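Local coordinates for uncharacterized protein (Clostridium sporogenes, PDB 4Q0Y) that is of unknown function but adopts a hot-dog, thioesterase-like fold and may therefore be related to acyl-thioester-handling proteins, at residues B[9-14]-B[70-75]; B[36-41]-B[123-128]; B[87-92]-B[104-109]. All coordinates share one frame; numbering follows the deposited sequence.

How the interactions relate
Interactions 1 and 3 are strand pairings within one antiparallel sheet, whereas interaction 2 joins the two helices that pack against that sheet. Strand 68-80 of interaction 1 neighbours strand 83-95 of interaction 3, and Ile72 N and Leu91 O probably share a hydrogen bond. Interaction 2 is buried and mainly apolar, with one salt bridge at its rim; Phe39 packs on Ile72 of interaction 1 and on Leu91 of interaction 3, which puts all three contacts round one hydrophobic core. Interactions 1 and 3 are only partly buried: each has an apolar face toward the helices and a more polar one, with an amide and carboxylate network in 9-14/70-75 and a hydroxyl pair with water in 87-92/104-109.

Interaction 1: B[9-14]-B[70-75]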
ATOM      1  N   SER B   9       1.357   8.912  10.780  1.00 16.41           N
ATOM      2  CA  SER B   9       2.422   9.831  11.213  1.00 17.69           C
ATOM      3  C   SER B   9       3.440   9.113  12.098  1.00 16.18           C
ATOM      4  O   SER B   9       4.614   9.450  12.070  1.00 15.07           O
ATOM      5  CB  SER B   9       1.838  11.043  11.914  1.00 20.16           C
ATOM      6  OG  SER B   9       0.991  10.636  12.978  1.00 22.25           O
ATOM      7  N   SER B  10       2.980   8.122  12.860  1.00 13.41           N
ATOM      8  CA  SER B  10       3.861   7.322  13.719  1.00 13.71           C
ATOM      9  C   SER B  10       3.129   6.086  14.235  1.00 12.33           C
ATOM     10  O   SER B  10       1.897   6.007  14.120  1.00 12.80           O
ATOM     11  CB  SER B  10       4.339   8.125  14.934  1.00 14.54           C
ATOM     12  OG  SER B  10       3.248   8.532  15.722  1.00 14.92           O
ATOM     13  N   ILE B  11       3.899   5.162  14.806  1.00 12.36           N
ATOM     14  CA  ILE B  11       3.349   4.051  15.574  1.00 12.22           C
ATOM     15  C   ILE B  11       4.052   4.006  16.931  1.00 13.35           C
ATOM     16  O   ILE B  11       5.236   3.748  16.992  1.00 14.97           O
ATOM     17  CB  ILE B  11       3.523   2.668  14.875  1.00 12.95           C
ATOM     18  CG1 ILE B  11       2.934   2.648  13.458  1.00 12.72           C
ATOM     19  CG2 ILE B  11       2.909   1.569  15.739  1.00 16.24           C
ATOM     20  CD1 ILE B  11       3.400   1.489  12.597  1.00 13.75           C
ATOM     21  N   ASP B  12       3.313   4.250  18.007  1.00 12.80           N
ATOM     22  CA  ASP B  12       3.848   4.085  19.363  1.00 13.53           C
ATOM     23  C   ASP B  12       3.863   2.595  19.690  1.00 12.85           C
ATOM     24  O   ASP B  12       2.890   1.894  19.398  1.00 12.78           O
ATOM     25  CB  ASP B  12       3.031   4.845  20.387  1.00 15.05           C
ATOM     26  CG  ASP B  12       3.115   6.329  20.182  1.00 18.40           C
ATOM     27  OD1 ASP B  12       4.234   6.840  20.237  1.00 21.82           O
ATOM     28  OD2 ASP B  12       2.078   6.984  19.987  1.00 22.14           O
ATOM     29  N   VAL B  13       4.962   2.132  20.289  1.00 12.35           N
ATOM     30  CA  VAL B  13       5.182   0.715  20.549  1.00 13.14           C
ATOM     31  C   VAL B  13       5.358   0.507  22.056  1.00 12.94           C
ATOM     32  O   VAL B  13       6.164   1.187  22.704  1.00 12.71           O
ATOM     33  CB  VAL B  13       6.404   0.174  19.795  1.00 13.31           C
ATOM     34  CG1 VAL B  13       6.586  -1.332  20.045  1.00 15.41           C
ATOM     35  CG2 VAL B  13       6.276   0.479  18.301  1.00 14.13           C
ATOM     36  N   PHE B  14       4.615  -0.455  22.585  1.00 13.96           N
ATOM     37  CA  PHE B  14       4.549  -0.772  24.018  1.00 13.20           C
ATOM     38  C   PHE B  14       4.775  -2.258  24.249  1.00 12.60           C
ATOM     39  O   PHE B  14       4.504  -3.072  23.352  1.00 14.26           O
ATOM     40  CB  PHE B  14       3.184  -0.407  24.598  1.00 12.84           C
ATOM     41  CG  PHE B  14       2.801   1.042  24.417  1.00 14.79           C
ATOM     42  CD1 PHE B  14       2.205   1.486  23.202  1.00 13.99           C
ATOM     43  CD2 PHE B  14       2.997   1.963  25.440  1.00 15.93           C
ATOM     44  CE1 PHE B  14       1.834   2.811  23.025  1.00 15.96           C
ATOM     45  CE2 PHE B  14       2.624   3.301  25.248  1.00 15.67           C
ATOM     46  CZ  PHE B  14       2.048   3.717  24.047  1.00 14.74           C
ATOM     47  N   TYR B  70       3.964  -6.955  20.453  1.00 13.15           N
ATOM     48  CA  TYR B  70       3.837  -5.578  20.936  1.00 13.17           C
ATOM     49  C   TYR B  70       2.390  -5.149  21.031  1.00 12.94           C
ATOM     50  O   TYR B  70       1.499  -5.728  20.395  1.00 14.30           O
ATOM     51  CB  TYR B  70       4.547  -4.633  19.988  1.00 12.70           C
ATOM     52  CG  TYR B  70       6.042  -4.781  19.898  1.00 13.23           C
ATOM     53  CD1 TYR B  70       6.856  -4.558  21.016  1.00 15.67           C
ATOM     54  CD2 TYR B  70       6.668  -5.064  18.668  1.00 12.57           C
ATOM     55  CE1 TYR B  70       8.227  -4.674  20.937  1.00 16.51           C
ATOM     56  CE2 TYR B  70       8.059  -5.165  18.570  1.00 15.42           C
ATOM     57  CZ  TYR B  70       8.831  -4.992  19.706  1.00 17.43           C
ATOM     58  OH  TYR B  70      10.202  -5.088  19.656  1.00 17.88           O
ATOM     59  N   HIS B  71       2.148  -4.144  21.880  1.00 10.38           N
ATOM     60  CA  HIS B  71       0.935  -3.350  21.813  1.00 10.96           C
ATOM     61  C   HIS B  71       1.351  -2.115  21.063  1.00 11.25           C
ATOM     62  O   HIS B  71       2.377  -1.535  21.379  1.00 13.99           O
ATOM     63  CB  HIS B  71       0.425  -3.009  23.202  1.00 11.20           C
ATOM     64  CG  HIS B  71      -0.212  -4.168  23.897  1.00 12.04           C
ATOM     65  ND1 HIS B  71      -1.012  -4.017  25.008  1.00 11.94           N
ATOM     66  CD2 HIS B  71      -0.175  -5.495  23.645  1.00 11.40           C
ATOM     67  CE1 HIS B  71      -1.431  -5.195  25.419  1.00 11.99           C
ATOM     68  NE2 HIS B  71      -0.955  -6.108  24.602  1.00 13.40           N
ATOM     69  N   ILE B  72       0.558  -1.739  20.056  1.00 10.25           N
ATOM     70  CA  ILE B  72       0.888  -0.636  19.186  1.00 10.77           C
ATOM     71  C   ILE B  72      -0.280   0.315  18.991  1.00 10.93           C
ATOM     72  O   ILE B  72      -1.456  -0.078  18.989  1.00 11.29           O
ATOM     73  CB  ILE B  72       1.423  -1.109  17.802  1.00 12.03           C
ATOM     74  CG1 ILE B  72       0.352  -1.909  17.024  1.00 11.65           C
ATOM     75  CG2 ILE B  72       2.679  -1.942  17.987  1.00 12.39           C
ATOM     76  CD1 ILE B  72       0.753  -2.234  15.596  1.00 14.17           C
ATOM     77  N   GLN B  73       0.086   1.592  18.823  1.00 12.18           N
ATOM     78  CA  GLN B  73      -0.851   2.684  18.590  1.00 12.83           C
ATOM     79  C   GLN B  73      -0.412   3.390  17.318  1.00 12.02           C
ATOM     80  O   GLN B  73       0.429   4.304  17.384  1.00 12.87           O
ATOM     81  CB  GLN B  73      -0.889   3.638  19.779  1.00 13.75           C
ATOM     82  CG  GLN B  73      -1.869   4.807  19.601  1.00 15.66           C
ATOM     83  CD  GLN B  73      -1.779   5.811  20.735  1.00 20.37           C
ATOM     84  OE1 GLN B  73      -1.667   5.442  21.917  1.00 22.77           O
ATOM     85  NE2 GLN B  73      -1.798   7.084  20.386  1.00 22.81           N
ATOM     86  N   PRO B  74      -0.962   2.978  16.161  1.00 12.39           N
ATOM     87  CA  PRO B  74      -0.739   3.748  14.943  1.00 12.55           C
ATOM     88  C   PRO B  74      -1.531   5.045  15.009  1.00 13.08           C
ATOM     89  O   PRO B  74      -2.737   5.020  15.323  1.00 14.42           O
ATOM     90  CB  PRO B  74      -1.271   2.837  13.822  1.00 13.47           C
ATOM     91  CG  PRO B  74      -2.223   1.929  14.486  1.00 16.39           C
ATOM     92  CD  PRO B  74      -1.677   1.711  15.877  1.00 12.95           C
ATOM     93  N   ASN B  75      -0.840   6.153  14.765  1.00 13.05           N
ATOM     94  CA  ASN B  75      -1.406   7.479  14.749  1.00 13.04           C
ATOM     95  C   ASN B  75      -1.566   7.869  13.297  1.00 13.22           C
ATOM     96  O   ASN B  75      -0.613   7.789  12.519  1.00 14.42           O
ATOM     97  CB  ASN B  75      -0.486   8.440  15.492  1.00 14.95           C
ATOM     98  CG  ASN B  75      -0.360   8.064  16.941  1.00 16.09           C
ATOM     99  OD1 ASN B  75      -1.357   8.022  17.656  1.00 17.40           O
ATOM    100  ND2 ASN B  75       0.835   7.699  17.359  1.00 18.19           N
TER
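One face of the Tyr70 ring carries CG1 of Val13, a CH-pi contact 3.6 Å from the ring centroid and displaced toward the rim, while Phe14 O lies at the ring's edge. The Phe14 ring has His71 O at its edge, in its plane, and further along the edge comes Gln73 CB. Val13 reaches Tyr70 because CG1 stands opposite its backbone N (chi1 -178°). On that same sheet face, turned to helix 33-44, Ile11 CG2 lies beside Ile72 CB at 3.7 Å. The strands run antiparallel, and Asp12 with Gln73 and Phe14 with His71 form hydrogen-bonded pairs. On the other face, the Asn75 amide links three side chains. Its ND2 donates to Ser10 OG (3.0 Å) and to Asp12 OD2 (3.0 Å), the latter met from above the carboxylate plane. Its OD1 accepts from Gln73 NE2 at 2.9 Å, on a lone pair. Asp12 OD1 forms a salt bridge with Lys26 of the adjoining strand. With both ends of its amide engaged, Asn75 is fixed in rotation, and the Asp12 charge is shared between an amide donor and a lysine, which probably stabilises the carboxylate in its ionised form.

Interaction 2: B[36-41]-B[123-128]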
ATOM      1  N   LEU B  36       6.013   3.001   7.892  1.00 14.48           N
ATOM      2  CA  LEU B  36       4.643   3.506   8.075  1.00 12.89           C
ATOM      3  C   LEU B  36       3.770   3.240   6.848  1.00 13.46           C
ATOM      4  O   LEU B  36       2.604   2.787   6.992  1.00 13.27           O
ATOM      5  CB  LEU B  36       4.644   4.985   8.442  1.00 14.34           C
ATOM      6  CG  LEU B  36       5.307   5.324   9.785  1.00 15.75           C
ATOM      7  CD1 LEU B  36       5.377   6.829   9.944  1.00 17.20           C
ATOM      8  CD2 LEU B  36       4.595   4.675  10.961  1.00 16.97           C
ATOM      9  N   SER B  37       4.329   3.478   5.663  1.00 14.15           N
ATOM     10  CA  SER B  37       3.632   3.206   4.386  1.00 15.42           C
ATOM     11  C   SER B  37       3.265   1.719   4.255  1.00 15.55           C
ATOM     12  O   SER B  37       2.127   1.394   3.933  1.00 14.49           O
ATOM     13  CB  SER B  37       4.495   3.646   3.194  1.00 19.04           C
ATOM     14  OG  SER B  37       4.024   3.182   1.922  1.00 19.08           O
ATOM     15  N   LYS B  38       4.214   0.831   4.578  1.00 15.03           N
ATOM     16  CA  LYS B  38       3.935  -0.606   4.550  1.00 15.44           C
ATOM     17  C   LYS B  38       2.842  -1.027   5.552  1.00 13.97           C
ATOM     18  O   LYS B  38       1.936  -1.826   5.208  1.00 15.39           O
ATOM     19  CB  LYS B  38       5.200  -1.412   4.774  1.00 17.34           C
ATOM     20  CG  LYS B  38       6.186  -1.358   3.630  1.00 16.29           C
ATOM     21  CD  LYS B  38       7.528  -1.911   4.070  1.00 20.06           C
ATOM     22  CE  LYS B  38       8.568  -1.894   2.999  1.00 23.91           C
ATOM     23  NZ  LYS B  38       9.874  -2.450   3.471  1.00 28.51           N
ATOM     24  N   PHE B  39       2.855  -0.448   6.748  1.00 13.04           N
ATOM     25  CA  PHE B  39       1.801  -0.760   7.750  1.00 12.97           C
ATOM     26  C   PHE B  39       0.432  -0.220   7.323  1.00 12.58           C
ATOM     27  O   PHE B  39      -0.585  -0.893   7.504  1.00 12.31           O
ATOM     28  CB  PHE B  39       2.156  -0.252   9.129  1.00 14.19           C
ATOM     29  CG  PHE B  39       1.337  -0.893  10.223  1.00 13.06           C
ATOM     30  CD1 PHE B  39       1.512  -2.240  10.512  1.00 15.89           C
ATOM     31  CD2 PHE B  39       0.348  -0.189  10.884  1.00 17.07           C
ATOM     32  CE1 PHE B  39       0.732  -2.855  11.487  1.00 17.27           C
ATOM     33  CE2 PHE B  39      -0.426  -0.783  11.875  1.00 17.36           C
ATOM     34  CZ  PHE B  39      -0.235  -2.119  12.172  1.00 18.49           C
ATOM     35  N   LYS B  40       0.411   0.962   6.714  1.00 14.01           N
ATOM     36  CA  LYS B  40      -0.840   1.536   6.167  1.00 14.02           C
ATOM     37  C   LYS B  40      -1.503   0.566   5.197  1.00 13.52           C
ATOM     38  O   LYS B  40      -2.714   0.347   5.259  1.00 15.28           O
ATOM     39  CB  LYS B  40      -0.588   2.873   5.458  1.00 15.39           C
ATOM     40  CG  LYS B  40      -1.865   3.545   4.949  1.00 19.29           C
ATOM     41  CD  LYS B  40      -1.562   4.800   4.126  1.00 23.11           C
ATOM     42  CE  LYS B  40      -1.857   4.631   2.656  1.00 28.26           C
ATOM     43  NZ  LYS B  40      -1.713   5.910   1.908  1.00 28.79           N
ATOM     44  N   VAL B  41      -0.709   0.040   4.269  1.00 15.26           N
ATOM     45  CA  VAL B  41      -1.210  -0.844   3.227  1.00 17.60           C
ATOM     46  C   VAL B  41      -1.872  -2.085   3.854  1.00 16.81           C
ATOM     47  O   VAL B  41      -2.982  -2.453   3.468  1.00 18.32           O
ATOM     48  CB  VAL B  41      -0.102  -1.220   2.226  1.00 18.95           C
ATOM     49  CG1 VAL B  41      -0.516  -2.375   1.324  1.00 20.92           C
ATOM     50  CG2 VAL B  41       0.256   0.012   1.381  1.00 21.94           C
ATOM     51  N   LEU B 123       5.672  -7.308   8.089  1.00 14.48           N
ATOM     52  CA  LEU B 123       5.608  -6.939   9.506  1.00 15.16           C
ATOM     53  C   LEU B 123       6.950  -7.063  10.208  1.00 14.69           C
ATOM     54  O   LEU B 123       7.303  -6.197  11.014  1.00 14.97           O
ATOM     55  CB  LEU B 123       4.548  -7.743  10.250  1.00 14.67           C
ATOM     56  CG  LEU B 123       3.105  -7.405   9.859  1.00 16.14           C
ATOM     57  CD1 LEU B 123       2.179  -8.475  10.420  1.00 17.27           C
ATOM     58  CD2 LEU B 123       2.692  -6.024  10.330  1.00 16.09           C
ATOM     59  N   LYS B 124       7.707  -8.109   9.858  1.00 15.53           N
ATOM     60  CA  LYS B 124       9.090  -8.260  10.348  1.00 16.96           C
ATOM     61  C   LYS B 124       9.999  -7.094   9.949  1.00 19.30           C
ATOM     62  O   LYS B 124      10.805  -6.653  10.760  1.00 22.13           O
ATOM     63  CB  LYS B 124       9.690  -9.611   9.955  1.00 17.18           C
ATOM     64  CG  LYS B 124       9.030 -10.755  10.727  1.00 19.15           C
ATOM     65  CD  LYS B 124       9.303 -12.147  10.186  1.00 21.68           C
ATOM     66  CE  LYS B 124      10.767 -12.520  10.220  1.00 27.07           C
ATOM     67  NZ  LYS B 124      10.941 -13.940   9.782  1.00 26.16           N
ATOM     68  N   GLU B 125       9.819  -6.563   8.734  1.00 19.23           N
ATOM     69  CA  GLU B 125      10.551  -5.368   8.295  1.00 22.40           C
ATOM     70  C   GLU B 125      10.158  -4.130   9.118  1.00 19.13           C
ATOM     71  O   GLU B 125      11.033  -3.349   9.535  1.00 19.54           O
ATOM     72  CB  GLU B 125      10.363  -5.080   6.798  1.00 23.34           C
ATOM     73  CG  GLU B 125      10.989  -6.141   5.911  1.00 25.08           C
ATOM     74  CD  GLU B 125      10.534  -6.109   4.462  1.00 28.97           C
ATOM     75  OE1 GLU B 125       9.760  -5.215   4.055  1.00 27.63           O
ATOM     76  OE2 GLU B 125      10.939  -7.044   3.740  1.00 36.61           O
ATOM     77  N   ILE B 126       8.860  -3.958   9.327  1.00 15.84           N
ATOM     78  CA  ILE B 126       8.324  -2.797  10.058  1.00 15.41           C
ATOM     79  C   ILE B 126       8.784  -2.770  11.529  1.00 16.04           C
ATOM     80  O   ILE B 126       9.177  -1.690  12.044  1.00 16.77           O
ATOM     81  CB  ILE B 126       6.783  -2.748  10.025  1.00 16.68           C
ATOM     82  CG1 ILE B 126       6.305  -2.533   8.592  1.00 17.62           C
ATOM     83  CG2 ILE B 126       6.221  -1.663  10.954  1.00 16.43           C
ATOM     84  CD1 ILE B 126       4.872  -2.964   8.364  1.00 18.30           C
ATOM     85  N   PHE B 127       8.754  -3.933  12.169  1.00 16.78           N
ATOM     86  CA  PHE B 127       9.052  -4.049  13.597  1.00 18.39           C
ATOM     87  C   PHE B 127      10.493  -4.488  13.919  1.00 19.66           C
ATOM     88  O   PHE B 127      10.802  -4.759  15.082  1.00 23.02           O
ATOM     89  CB  PHE B 127       7.986  -4.898  14.288  1.00 18.99           C
ATOM     90  CG  PHE B 127       6.647  -4.224  14.307  1.00 17.57           C
ATOM     91  CD1 PHE B 127       6.425  -3.145  15.176  1.00 17.93           C
ATOM     92  CD2 PHE B 127       5.660  -4.558  13.381  1.00 17.73           C
ATOM     93  CE1 PHE B 127       5.234  -2.464  15.149  1.00 17.65           C
ATOM     94  CE2 PHE B 127       4.464  -3.876  13.341  1.00 17.76           C
ATOM     95  CZ  PHE B 127       4.243  -2.826  14.236  1.00 18.81           C
ATOM     96  N   LEU B 128      11.384  -4.483  12.926  1.00 21.42           N
ATOM     97  CA  LEU B 128      12.814  -4.760  13.151  1.00 25.37           C
ATOM     98  C   LEU B 128      13.429  -3.613  13.969  1.00 25.69           C
ATOM     99  O   LEU B 128      13.221  -2.457  13.609  1.00 25.89           O
ATOM    100  CB  LEU B 128      13.564  -4.858  11.808  1.00 26.64           C
ATOM    101  CG  LEU B 128      15.086  -5.069  11.777  1.00 32.40           C
ATOM    102  CD1 LEU B 128      15.450  -6.392  12.423  1.00 33.39           C
ATOM    103  CD2 LEU B 128      15.587  -5.016  10.346  1.00 35.61           C
TER
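With CG anti to the backbone N (chi1 -163°), the Phe39 ring runs down toward the strands and leaves its CD1/CE1 edge beside helix 117-126, where Leu123 CD2 approaches in the ring plane, 3.9 Å from Phe39 CE1. In Lys38, CG is instead anti to the carbonyl carbon (chi1 -70°), and the chain then runs fully extended, carrying NZ across to Glu125. The salt bridge from Lys38 NZ to Glu125 OE1 measures 2.8 Å; the ammonium comes from above the carboxylate plane, and the two side chains meet at about a right angle. NZ has a second acidic partner in Glu34, one turn earlier on its own helix, so its charge is probably shared between two carboxylates. Beneath this bridge Ile126 CD1 packs on the backbone of helix 33-44, 3.6 Å from Phe39 N, and also touches CB of both Phe39 and Lys38. In the hot-dog-like fold of this protein, both helices lie on one side of the antiparallel sheet, and the Phe39 ring lies between the helices and the strands, touching Leu8, Ile11, Ile72 and Ile93. Phe127, where the chain leaves helical backbone angles, turns its ring toward the sheet, and the ring edge, through CE2, comes 4.3 Å from Phe39 CE1. On the far side of helix 33-44, Ser37 and Lys40 bond to Thr48 and Glu4 of the second subunit.

Interaction 3: B[87-92]-B[104-109]; sequences GYFLLY and IIFSGT
Tyr92 OH is gripped by two partners, Ser107 OG and a bridging water, each at 2.8 Å. The same water accepts from Gly108 N, so it ties the phenol to the backbone of the loop that follows strand 102-106. Ser107 places its hydroxyl there with OG trans to the main-chain nitrogen (chi1 179°), and Ser107 CB packs close by, 3.5 Å from Tyr92 CE1. The ring of Tyr92 is further held by Ile105 CG2, which touches CD2, and by a stack with His71 of strand 68-80.

The backbones form an antiparallel beta hairpin in which Tyr92 and Ile105 are a hydrogen-bonded pair, bonded both ways through N and O. Next along, Leu91 and Phe106 are a non-hydrogen-bonded pair, after which Ser107 N donates to Leu90 O at 2.9 Å. There strand 102-106 gives way to a type II beta turn from Phe106 to Thr109, with Gly108 at positive phi. Thr109 OG1 donates to Phe106 O at 2.7 Å, bracing the turn by a side-chain bond.

On the opposite sheet face from Tyr92, Leu91 CD2 sits over one face of the Phe106 ring, a CH-pi contact 3.6 Å from the centroid. The edge of that ring, at CE2, meets the face of Phe89 in a T-shaped pair, with the planes at 84° and the centroids 5.5 Å apart. Met43 of helix 33-44 touches all three of these side chains, so this face of the hairpin joins the helix-covered side of the sheet. On the Tyr92 side, two hydrogen bonds at the hydroxyl and the stack on His71 probably limit the rotation of the phenol and tie the turn to strand 83-95.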
ATOM      1  N   GLY B  87      -6.931  10.288  13.862  1.00 15.34           N
ATOM      2  CA  GLY B  87      -7.385   9.151  14.634  1.00 15.49           C
ATOM      3  C   GLY B  87      -6.231   8.267  15.061  1.00 16.14           C
ATOM      4  O   GLY B  87      -5.063   8.585  14.847  1.00 13.60           O
ATOM      5  N   TYR B  88      -6.592   7.129  15.640  1.00 14.37           N
ATOM      6  CA  TYR B  88      -5.642   6.102  16.022  1.00 13.69           C
ATOM      7  C   TYR B  88      -6.355   4.783  16.250  1.00 13.98           C
ATOM      8  O   TYR B  88      -7.600   4.732  16.351  1.00 16.07           O
ATOM      9  CB  TYR B  88      -4.863   6.494  17.294  1.00 15.32           C
ATOM     10  CG  TYR B  88      -5.722   6.673  18.515  1.00 17.39           C
ATOM     11  CD1 TYR B  88      -6.352   7.901  18.797  1.00 22.27           C
ATOM     12  CD2 TYR B  88      -5.959   5.592  19.377  1.00 17.50           C
ATOM     13  CE1 TYR B  88      -7.178   8.045  19.906  1.00 22.93           C
ATOM     14  CE2 TYR B  88      -6.771   5.744  20.510  1.00 21.78           C
ATOM     15  CZ  TYR B  88      -7.378   6.961  20.756  1.00 23.52           C
ATOM     16  OH  TYR B  88      -8.173   7.094  21.846  1.00 29.16           O
ATOM     17  N   PHE B  89      -5.559   3.728  16.315  1.00 13.89           N
ATOM     18  CA  PHE B  89      -6.030   2.407  16.750  1.00 15.60           C
ATOM     19  C   PHE B  89      -5.185   1.966  17.931  1.00 15.71           C
ATOM     20  O   PHE B  89      -4.054   2.416  18.103  1.00 14.33           O
ATOM     21  CB  PHE B  89      -5.938   1.338  15.659  1.00 16.39           C
ATOM     22  CG  PHE B  89      -6.871   1.548  14.511  1.00 20.48           C
ATOM     23  CD1 PHE B  89      -8.247   1.526  14.707  1.00 23.94           C
ATOM     24  CD2 PHE B  89      -6.374   1.732  13.226  1.00 23.35           C
ATOM     25  CE1 PHE B  89      -9.122   1.731  13.637  1.00 26.40           C
ATOM     26  CE2 PHE B  89      -7.241   1.934  12.156  1.00 24.94           C
ATOM     27  CZ  PHE B  89      -8.608   1.944  12.360  1.00 23.66           C
ATOM     28  N   LEU B  90      -5.756   1.106  18.768  1.00 13.60           N
ATOM     29  CA  LEU B  90      -5.039   0.426  19.838  1.00 13.45           C
ATOM     30  C   LEU B  90      -5.079  -1.058  19.464  1.00 13.07           C
ATOM     31  O   LEU B  90      -6.157  -1.659  19.416  1.00 13.04           O
ATOM     32  CB  LEU B  90      -5.703   0.665  21.187  1.00 15.45           C
ATOM     33  CG  LEU B  90      -5.785   2.139  21.617  1.00 15.64           C
ATOM     34  CD1 LEU B  90      -6.514   2.257  22.933  1.00 19.77           C
ATOM     35  CD2 LEU B  90      -4.396   2.755  21.704  1.00 13.66           C
ATOM     36  N   LEU B  91      -3.913  -1.606  19.132  1.00 12.21           N
ATOM     37  CA  LEU B  91      -3.797  -2.968  18.626  1.00 12.61           C
ATOM     38  C   LEU B  91      -2.846  -3.788  19.467  1.00 13.09           C
ATOM     39  O   LEU B  91      -1.878  -3.273  20.008  1.00 11.83           O
ATOM     40  CB  LEU B  91      -3.297  -2.957  17.192  1.00 12.77           C
ATOM     41  CG  LEU B  91      -3.989  -2.026  16.192  1.00 14.07           C
ATOM     42  CD1 LEU B  91      -3.221  -2.044  14.882  1.00 14.57           C
ATOM     43  CD2 LEU B  91      -5.426  -2.460  15.987  1.00 15.43           C
ATOM     44  N   TYR B  92      -3.112  -5.095  19.526  1.00 10.94           N
ATOM     45  CA  TYR B  92      -2.114  -6.093  19.968  1.00 11.98           C
ATOM     46  C   TYR B  92      -1.618  -6.756  18.697  1.00 13.08           C
ATOM     47  O   TYR B  92      -2.428  -7.157  17.855  1.00 13.67           O
ATOM     48  CB  TYR B  92      -2.704  -7.147  20.925  1.00 12.25           C
ATOM     49  CG  TYR B  92      -3.675  -6.614  21.986  1.00 13.28           C
ATOM     50  CD1 TYR B  92      -3.452  -5.385  22.650  1.00 13.62           C
ATOM     51  CD2 TYR B  92      -4.773  -7.373  22.376  1.00 14.34           C
ATOM     52  CE1 TYR B  92      -4.334  -4.910  23.613  1.00 14.52           C
ATOM     53  CE2 TYR B  92      -5.663  -6.907  23.345  1.00 14.98           C
ATOM     54  CZ  TYR B  92      -5.441  -5.674  23.953  1.00 14.84           C
ATOM     55  OH  TYR B  92      -6.298  -5.215  24.918  1.00 15.99           O
ATOM     56  N   ILE B 104      -3.281  -9.642  14.289  1.00 14.70           N
ATOM     57  CA  ILE B 104      -3.602  -8.287  14.740  1.00 15.36           C
ATOM     58  C   ILE B 104      -4.943  -8.367  15.485  1.00 15.40           C
ATOM     59  O   ILE B 104      -5.909  -8.890  14.932  1.00 17.15           O
ATOM     60  CB  ILE B 104      -3.703  -7.301  13.562  1.00 16.78           C
ATOM     61  CG1 ILE B 104      -2.311  -7.143  12.921  1.00 15.95           C
ATOM     62  CG2 ILE B 104      -4.278  -5.950  14.025  1.00 18.67           C
ATOM     63  CD1 ILE B 104      -2.308  -6.423  11.590  1.00 18.08           C
ATOM     64  N   ILE B 105      -4.976  -7.886  16.731  1.00 14.02           N
ATOM     65  CA  ILE B 105      -6.182  -7.881  17.555  1.00 15.23           C
ATOM     66  C   ILE B 105      -6.500  -6.426  17.893  1.00 13.31           C
ATOM     67  O   ILE B 105      -5.621  -5.686  18.297  1.00 14.26           O
ATOM     68  CB  ILE B 105      -5.964  -8.683  18.862  1.00 15.17           C
ATOM     69  CG1 ILE B 105      -5.581 -10.146  18.567  1.00 17.58           C
ATOM     70  CG2 ILE B 105      -7.193  -8.611  19.776  1.00 15.91           C
ATOM     71  CD1 ILE B 105      -5.000 -10.866  19.771  1.00 19.75           C
ATOM     72  N   PHE B 106      -7.758  -6.039  17.767  1.00 14.16           N
ATOM     73  CA  PHE B 106      -8.166  -4.663  18.099  1.00 12.90           C
ATOM     74  C   PHE B 106      -8.487  -4.648  19.591  1.00 13.32           C
ATOM     75  O   PHE B 106      -9.412  -5.321  20.024  1.00 14.27           O
ATOM     76  CB  PHE B 106      -9.348  -4.229  17.237  1.00 13.38           C
ATOM     77  CG  PHE B 106      -8.963  -3.878  15.825  1.00 13.99           C
ATOM     78  CD1 PHE B 106      -8.642  -4.866  14.913  1.00 15.15           C
ATOM     79  CD2 PHE B 106      -8.873  -2.558  15.421  1.00 13.04           C
ATOM     80  CE1 PHE B 106      -8.242  -4.550  13.629  1.00 13.85           C
ATOM     81  CE2 PHE B 106      -8.477  -2.228  14.128  1.00 14.20           C
ATOM     82  CZ  PHE B 106      -8.180  -3.225  13.223  1.00 15.02           C
ATOM     83  N   SER B 107      -7.695  -3.899  20.363  1.00 13.57           N
ATOM     84  CA  SER B 107      -7.797  -3.800  21.826  1.00 13.48           C
ATOM     85  C   SER B 107      -9.196  -3.365  22.244  1.00 13.54           C
ATOM     86  O   SER B 107      -9.779  -2.458  21.629  1.00 15.86           O
ATOM     87  CB  SER B 107      -6.791  -2.779  22.389  1.00 15.58           C
ATOM     88  OG  SER B 107      -6.915  -2.680  23.806  1.00 18.84           O
ATOM     89  N   GLY B 108      -9.736  -4.030  23.261  1.00 12.83           N
ATOM     90  CA  GLY B 108     -11.060  -3.753  23.766  1.00 14.70           C
ATOM     91  C   GLY B 108     -12.191  -4.316  22.915  1.00 14.34           C
ATOM     92  O   GLY B 108     -13.343  -3.946  23.125  1.00 18.04           O
ATOM     93  N   THR B 109     -11.848  -5.221  21.973  1.00 14.02           N
ATOM     94  CA  THR B 109     -12.803  -5.879  21.094  1.00 14.90           C
ATOM     95  C   THR B 109     -12.405  -7.335  20.831  1.00 14.98           C
ATOM     96  O   THR B 109     -11.308  -7.772  21.159  1.00 15.17           O
ATOM     97  CB  THR B 109     -12.923  -5.192  19.697  1.00 15.52           C
ATOM     98  OG1 THR B 109     -11.874  -5.636  18.843  1.00 17.93           O
ATOM     99  CG2 THR B 109     -12.904  -3.666  19.773  1.00 16.60           C
TER
HETATM  100  O   HOH W   1      -9.557  -1.260  19.153  1.00 26.24           O
HETATM  101  O   HOH W   2      -8.824  -6.338  24.663  1.00 17.11           O